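Phenolpthiocerol synthesis type-I polyketide synthase ppsA (Mycobacterium bovis, PDB 7AKC) probably helps build the lipid core of phthiocerols and phenolphthiocerols from malonyl-type extender units, this chain being its acyltransferase domain. Local coordinates at residues R139-L144 with V211-P216; A165-V170 with T187-E192; Q272-A277 with I302-S307. All coordinates share one frame; numbering follows the deposited sequence. Where two conformers were deposited one is given.

In the fold
From the N terminus the chain first lays down two strands of the parallel sheet, 23-27 and 107-110, and the helices up to 127-141. Contact 1 then opens at 139-144 and closes at 211-216, bringing together the ends of a long excursion that forms the antiparallel, ferredoxin-like subdomain. Contact 2 (165-170 with 187-192) closes a shorter loop within that excursion, tying the turn before strand 171-177 to helix 187-199. The two touch where Pro216 packs on Gln169 and Pro168. Contact 3 (272-277 with 302-307) follows in series, after the chain has returned to the larger part, where it joins two helices about 28 Å, centre to centre, from each of the others.

Contact 1. Residues R139-L144 with V211-P216; sequences RLMAPL and VAPHNP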
# COMPACT_ATOMS: atom_id res chain seq x y z
N ARG A 139 -1.41 13.07 11.14
CA ARG A 139 -1.53 13.75 12.43
C ARG A 139 -2.25 12.82 13.43
O ARG A 139 -1.78 12.65 14.56
CB ARG A 139 -2.28 15.09 12.24
CG ARG A 139 -2.75 15.76 13.52
CD ARG A 139 -3.01 17.25 13.24
N LEU A 140 -3.30 12.09 12.95
CA LEU A 140 -3.99 11.14 13.83
C LEU A 140 -3.13 9.94 14.21
O LEU A 140 -3.30 9.38 15.29
CB LEU A 140 -5.25 10.62 13.15
CG LEU A 140 -6.38 11.65 13.08
CD1 LEU A 140 -7.54 11.13 12.21
CD2 LEU A 140 -6.86 12.05 14.48
N MET A 141 -2.21 9.55 13.33
CA MET A 141 -1.38 8.34 13.55
C MET A 141 -0.14 8.68 14.38
O MET A 141 0.34 7.81 15.09
CB MET A 141 -0.96 7.76 12.20
CG MET A 141 -2.04 6.96 11.52
SD MET A 141 -1.67 6.59 9.80
CE MET A 141 -0.54 5.21 9.98
N ALA A 142 0.33 9.93 14.31
CA ALA A 142 1.56 10.30 14.98
C ALA A 142 1.66 9.90 16.47
O ALA A 142 2.74 9.47 16.87
CB ALA A 142 1.83 11.80 14.81
N PRO A 143 0.62 10.05 17.33
CA PRO A 143 0.79 9.68 18.74
C PRO A 143 1.10 8.18 18.93
O PRO A 143 1.59 7.78 20.00
CB PRO A 143 -0.55 10.06 19.36
CG PRO A 143 -1.08 11.17 18.48
CD PRO A 143 -0.71 10.65 17.11
N LEU A 144 0.96 7.37 17.88
CA LEU A 144 1.24 5.91 17.95
C LEU A 144 2.65 5.62 17.44
O LEU A 144 3.00 4.45 17.31
CB LEU A 144 0.18 5.17 17.14
CG LEU A 144 -1.26 5.36 17.61
CD1 LEU A 144 -2.21 4.46 16.84
CD2 LEU A 144 -1.38 5.12 19.10
N VAL A 211 4.68 4.47 11.90
CA VAL A 211 3.45 4.00 12.60
C VAL A 211 2.92 2.83 11.76
O VAL A 211 2.80 2.98 10.56
CB VAL A 211 2.37 5.08 12.73
CG1 VAL A 211 1.08 4.52 13.32
CG2 VAL A 211 2.83 6.28 13.53
N ALA A 212 2.62 1.72 12.41
CA ALA A 212 2.13 0.54 11.68
C ALA A 212 0.63 0.64 11.47
O ALA A 212 -0.12 0.64 12.43
CB ALA A 212 2.50 -0.72 12.41
N PRO A 213 0.16 0.71 10.21
CA PRO A 213 -1.24 0.68 9.95
C PRO A 213 -1.69 -0.77 9.72
O PRO A 213 -0.95 -1.66 10.01
CB PRO A 213 -1.33 1.57 8.70
CG PRO A 213 0.07 1.66 8.11
CD PRO A 213 0.96 0.81 8.99
N HIS A 214 -2.92 -0.97 9.26
CA HIS A 214 -3.42 -2.32 8.88
C HIS A 214 -3.43 -3.28 10.07
O HIS A 214 -3.12 -4.45 9.87
CB HIS A 214 -2.73 -2.82 7.62
CG HIS A 214 -2.54 -1.73 6.64
ND1 HIS A 214 -3.60 -1.04 6.11
CD2 HIS A 214 -1.43 -1.15 6.15
CE1 HIS A 214 -3.16 -0.10 5.31
NE2 HIS A 214 -1.85 -0.15 5.33
N ASN A 215 -3.84 -2.78 11.22
CA ASN A 215 -3.91 -3.62 12.45
C ASN A 215 -4.90 -2.96 13.42
O ASN A 215 -5.24 -1.80 13.20
CB ASN A 215 -2.51 -3.91 12.99
CG ASN A 215 -1.87 -2.70 13.64
OD1 ASN A 215 -2.06 -2.46 14.82
ND2 ASN A 215 -1.10 -1.95 12.87
N PRO A 216 -5.38 -3.67 14.46
CA PRO A 216 -6.39 -3.12 15.37
C PRO A 216 -6.09 -1.79 16.07
O PRO A 216 -6.98 -1.18 16.55
CB PRO A 216 -6.55 -4.24 16.42
CG PRO A 216 -6.24 -5.49 15.66
CD PRO A 216 -5.09 -5.07 14.78
O HOH W 1 2.73 2.32 15.56
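Val211 packs against Met141 and Leu144 where the chain leaves and re-enters the large α/β part of the acyltransferase fold. The 139-144 segment comes from the last part of helix 127-141 and passes into a short 3-10 segment toward the ferredoxin-like subdomain, while 211-216 is the loop by which the chain returns. A β-branched valine suits this buried junction because one methyl meets side chains while the other packs mainly on backbone. Val211 CG1, anti to the backbone N (chi1 174°), lies 3.8 Å from Met141 CE and also meets the CB of Leu144. Val211 CG2 rests 3.3 Å from Met141 O, the same carbonyl oxygen that accepts the N-H of Leu144. Flexible and apolar, the chain of Met141 bends at its thioether (chi3 80°), which carries its CE past Val211 to Pro213 CB, 3.9 Å away. Ile80 of helix 79-100 touches both Met141 and Val211.

Just beyond, Pro213 CB sits over one face of the His214 ring, offset toward the rim. His214 NE2 hydrogen-bonds Ser112 OG, consistent with the Ser-His pair of acyltransferases, and its ND1 bonds Asn266 O. Asn215 ND2 donates to both Ala212 O and Pro213 O, from above their carbonyl planes. No direct hydrogen bond crosses between the segments; a water spans them, donating to Leu144 O (2.8 Å) and accepting from Ala212 N (3.2 Å).

Contact 2. Residues A165-V170 with T187-E192; sequences ADFPQV and TEQIDE. With NA (sodium ion), chain B.
A type I β turn from Phe167 to Val170 faces the first turns of helix 187-199, with the CA atoms of Val170 and Gln189 7.4 Å apart. Gln189 is the main side chain on the helix. Fully extended beyond CG (chi2 -179°), its long chain carries the amide across to the turn, where both polar atoms find partners. Gln189 NE2 donates to Gln169 OE1 (3.0 Å, 149° at the hydrogen), approaching from above the acceptor's carbonyl plane, with the two amides steeply inclined at 72°. OE1 of Gln189 takes a water hydrogen, and that water accepts from Gln169 N.

The pairing belongs to the ferredoxin-like subdomain, whose two helices lie along one antiparallel sheet; the turn leads from helix 157-164 into strand 171-177. Beside the polar bridge, Val170 CG2 packs on Gln189 CB, and its CG1 meets Ile190 CD1 at 4.0 Å, both residues also touching Ile183 of the sheet. The Phe167 ring presents its edge to the helix: CD2 lies 3.8 Å from Gln189 OE1, and CZ 4.0 Å from Glu192 OE1. The weakly positive ring hydrogens may suit these oxygens, although the stronger partner of Glu192 is Arg196, salt-bridged through OE2.

A sodium ion behind the turn is bound by Phe167 O (2.4 Å), Val170 O (2.2 Å), Ile164 O and three waters, two of which donate to Ala165 O and Pro168 O.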
# COMPACT_ATOMS: atom_id res chain seq x y z
N ALA A 165 -3.29 -16.44 14.70
CA ALA A 165 -4.67 -16.59 15.16
C ALA A 165 -4.80 -16.41 16.68
O ALA A 165 -5.84 -15.95 17.14
CB ALA A 165 -5.21 -17.96 14.73
N ASP A 166 -3.74 -16.77 17.44
CA ASP A 166 -3.81 -16.60 18.89
C ASP A 166 -3.20 -15.27 19.37
O ASP A 166 -3.01 -15.12 20.58
CB ASP A 166 -3.24 -17.80 19.65
CG ASP A 166 -1.89 -18.29 19.15
OD1 ASP A 166 -1.36 -17.72 18.15
OD2 ASP A 166 -1.34 -19.25 19.78
N PHE A 167 -2.91 -14.32 18.48
CA PHE A 167 -2.37 -13.01 18.88
C PHE A 167 -3.44 -12.02 18.52
O PHE A 167 -3.45 -11.55 17.38
CB PHE A 167 -1.07 -12.69 18.11
CG PHE A 167 0.18 -13.27 18.70
CD1 PHE A 167 0.41 -14.64 18.68
CD2 PHE A 167 1.15 -12.45 19.26
CE1 PHE A 167 1.58 -15.18 19.24
CE2 PHE A 167 2.31 -12.99 19.83
CZ PHE A 167 2.53 -14.35 19.80
N PRO A 168 -4.36 -11.69 19.47
CA PRO A 168 -5.49 -10.78 19.11
C PRO A 168 -5.09 -9.44 18.55
O PRO A 168 -5.85 -8.86 17.77
CB PRO A 168 -6.25 -10.58 20.45
CG PRO A 168 -5.35 -11.20 21.52
CD PRO A 168 -4.48 -12.20 20.85
N GLN A 169 -3.90 -8.95 18.95
CA GLN A 169 -3.46 -7.63 18.48
C GLN A 169 -2.60 -7.64 17.21
O GLN A 169 -2.24 -6.57 16.72
CB GLN A 169 -2.73 -6.88 19.58
CG GLN A 169 -3.59 -6.42 20.72
CD GLN A 169 -2.69 -5.69 21.71
OE1 GLN A 169 -2.02 -6.33 22.56
NE2 GLN A 169 -2.64 -4.35 21.62
N VAL A 170 -2.30 -8.84 16.67
CA VAL A 170 -1.52 -8.94 15.44
C VAL A 170 -2.42 -9.44 14.33
O VAL A 170 -3.05 -10.48 14.48
CB VAL A 170 -0.30 -9.88 15.57
CG1 VAL A 170 0.42 -9.97 14.23
CG2 VAL A 170 0.66 -9.35 16.67
N THR A 187 5.04 -3.73 18.36
CA THR A 187 6.40 -4.10 17.99
C THR A 187 6.96 -5.33 18.75
O THR A 187 7.55 -6.21 18.12
CB THR A 187 7.38 -2.92 18.06
OG1 THR A 187 8.51 -3.26 17.30
CG2 THR A 187 7.85 -2.59 19.48
N GLU A 188 6.70 -5.42 20.06
CA GLU A 188 7.21 -6.53 20.85
C GLU A 188 6.57 -7.86 20.47
O GLU A 188 7.25 -8.91 20.51
CB GLU A 188 7.08 -6.25 22.36
CG GLU A 188 5.66 -6.13 22.88
CD GLU A 188 4.98 -4.78 22.70
OE1 GLU A 188 5.54 -3.90 22.01
OE2 GLU A 188 3.85 -4.63 23.22
N GLN A 189 5.28 -7.81 20.02
CA GLN A 189 4.60 -9.03 19.54
C GLN A 189 5.14 -9.44 18.17
O GLN A 189 5.31 -10.62 17.91
CB GLN A 189 3.10 -8.85 19.58
CG GLN A 189 2.60 -8.53 20.99
CD GLN A 189 1.11 -8.37 21.06
OE1 GLN A 189 0.37 -8.84 20.18
NE2 GLN A 189 0.63 -7.73 22.12
N ILE A 190 5.42 -8.46 17.30
CA ILE A 190 6.04 -8.70 16.00
C ILE A 190 7.41 -9.37 16.18
O ILE A 190 7.69 -10.38 15.54
CB ILE A 190 6.15 -7.39 15.21
CG1 ILE A 190 4.72 -6.87 14.80
CG2 ILE A 190 7.08 -7.55 13.98
CD1 ILE A 190 3.81 -7.85 13.97
N ASP A 191 8.20 -8.92 17.18
CA ASP A 191 9.48 -9.51 17.47
C ASP A 191 9.31 -10.97 17.90
O ASP A 191 10.07 -11.83 17.45
CB ASP A 191 10.21 -8.68 18.52
CG ASP A 191 10.83 -7.42 17.94
OD1 ASP A 191 10.90 -7.30 16.67
OD2 ASP A 191 11.22 -6.52 18.72
N GLU A 192 8.30 -11.25 18.76
CA GLU A 192 8.11 -12.63 19.24
C GLU A 192 7.74 -13.53 18.06
O GLU A 192 8.18 -14.69 17.98
CB GLU A 192 7.04 -12.72 20.34
CG GLU A 192 6.84 -14.18 20.76
CD GLU A 192 5.93 -14.56 21.90
OE1 GLU A 192 5.36 -13.65 22.54
OE2 GLU A 192 5.82 -15.78 22.18
NA NA B . -4.28 -12.17 15.26
O HOH W 2 -6.16 -13.22 16.25
O HOH W 3 -6.33 -10.82 15.50
O HOH W 4 -1.90 -10.11 20.78
O HOH W 5 -5.41 -12.62 13.25

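Contact 3. Residues Q272-A277 with I302-S307; sequences QAIASA and IDTLHS. With NA (sodium ion), chain C.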
# COMPACT_ATOMS: atom_id res chain seq x y z
N GLN A 272 -3.83 -9.31 -4.83
CA GLN A 272 -5.12 -9.44 -5.50
C GLN A 272 -5.30 -8.34 -6.53
O GLN A 272 -5.80 -8.63 -7.62
CB GLN A 272 -6.27 -9.40 -4.47
CG GLN A 272 -6.27 -10.54 -3.43
CD GLN A 272 -5.42 -10.26 -2.20
OE1 GLN A 272 -4.61 -9.34 -2.14
NE2 GLN A 272 -5.63 -11.05 -1.16
N ALA A 273 -4.90 -7.08 -6.21
CA ALA A 273 -5.04 -6.00 -7.19
C ALA A 273 -4.08 -6.20 -8.38
O ALA A 273 -4.48 -6.05 -9.53
CB ALA A 273 -4.77 -4.64 -6.52
N ILE A 274 -2.81 -6.56 -8.12
CA ILE A 274 -1.84 -6.81 -9.20
C ILE A 274 -2.34 -7.97 -10.10
O ILE A 274 -2.30 -7.87 -11.32
CB ILE A 274 -0.47 -7.18 -8.56
CG1 ILE A 274 0.17 -5.97 -7.83
CG2 ILE A 274 0.52 -7.75 -9.61
CD1 ILE A 274 0.50 -4.72 -8.80
N ALA A 275 -2.78 -9.07 -9.50
CA ALA A 275 -3.28 -10.23 -10.25
C ALA A 275 -4.46 -9.84 -11.14
O ALA A 275 -4.57 -10.31 -12.28
CB ALA A 275 -3.71 -11.33 -9.29
N SER A 276 -5.34 -8.97 -10.63
CA SER A 276 -6.51 -8.55 -11.43
C SER A 276 -6.03 -7.72 -12.61
O SER A 276 -6.51 -7.89 -13.74
CB SER A 276 -7.45 -7.71 -10.57
OG SER A 276 -8.54 -7.23 -11.34
N ALA A 277 -5.10 -6.80 -12.37
CA ALA A 277 -4.55 -5.97 -13.46
C ALA A 277 -3.88 -6.86 -14.51
O ALA A 277 -4.14 -6.70 -15.71
CB ALA A 277 -3.54 -4.97 -12.87
N ILE A 302 6.21 -9.19 -9.75
CA ILE A 302 6.60 -10.32 -10.60
C ILE A 302 6.19 -11.64 -9.99
O ILE A 302 5.69 -12.50 -10.70
CB ILE A 302 8.11 -10.29 -10.87
CG1 ILE A 302 8.54 -8.96 -11.47
CG2 ILE A 302 8.52 -11.44 -11.76
CD1 ILE A 302 10.02 -8.70 -11.37
N ASP A 303 6.42 -11.83 -8.67
CA ASP A 303 6.06 -13.09 -8.02
C ASP A 303 4.55 -13.34 -8.14
O ASP A 303 4.17 -14.43 -8.53
CB ASP A 303 6.47 -13.07 -6.53
CG ASP A 303 7.98 -13.11 -6.30
OD1 ASP A 303 8.73 -13.47 -7.24
OD2 ASP A 303 8.42 -12.80 -5.15
N THR A 304 3.72 -12.31 -7.93
CA THR A 304 2.26 -12.45 -8.06
C THR A 304 1.86 -12.82 -9.51
O THR A 304 1.06 -13.75 -9.74
CB THR A 304 1.56 -11.14 -7.63
OG1 THR A 304 1.70 -11.06 -6.22
CG2 THR A 304 0.02 -11.12 -8.02
N LEU A 305 2.42 -12.10 -10.48
CA LEU A 305 2.04 -12.29 -11.88
C LEU A 305 2.53 -13.60 -12.46
O LEU A 305 1.84 -14.19 -13.29
CB LEU A 305 2.52 -11.13 -12.73
CG LEU A 305 1.82 -9.81 -12.38
CD1 LEU A 305 2.55 -8.61 -12.92
CD2 LEU A 305 0.36 -9.81 -12.79
N HIS A 306 3.74 -14.03 -12.07
CA HIS A 306 4.27 -15.30 -12.56
C HIS A 306 3.47 -16.45 -11.95
O HIS A 306 3.24 -17.45 -12.62
CB HIS A 306 5.78 -15.43 -12.25
N SER A 307 3.05 -16.31 -10.67
CA SER A 307 2.27 -17.37 -10.04
C SER A 307 0.87 -17.48 -10.70
O SER A 307 0.45 -18.59 -11.02
CB SER A 307 2.17 -17.14 -8.53
OG SER A 307 1.25 -18.06 -7.97
NA NA C . -7.23 -7.17 -15.77
O HOH W 6 -7.81 -5.06 -14.63
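Helices 272-277 and 302-307 cross at -52°, their axes approaching to 9.0 Å, and the backbones come nearest at Ala275 and Leu305, whose CA atoms are 5.9 Å apart. Alanine suits this place, for its lone methyl lets the other helix come close. Thr304 packs here: its CG2 methyl sits 3.9 Å from Ala275 CB and about as near to the backbone N of that residue. The threonine's rotation (chi1 -71°) sets OG1 beside its own backbone N, where it hydrogen-bonds Ala300 O one turn back, and sends the methyl across. A buried hydroxyl is thus satisfied within its helix while an apolar face is offered to the neighbour.

Both helices flank the parallel sheet of the α/β part; helix 298-308 makes the β-α-β crossover from strand 287-290 to the adjacent strand 315-317. Thr304 also touches Ser177 of the ferredoxin-like subdomain.

Ile274 uses its two branches differently. Ile274 CG2 reaches over the helix interface, 3.8 Å from Thr304 CG2 and 3.7 Å from Leu305 CG, while the other branch leads away from helix 302-307, and the residue also packs on Ile109 of strand 107-110. Leu305, branching at CG, lays its CD2 3.6 Å from Ile274 O, its side chain at about a right angle to that of the isoleucine. Past this packing, Ser276 O binds a sodium ion at 2.3 Å, together with a water and the carbonyl oxygens of Ser279, Ala281 and Gly283.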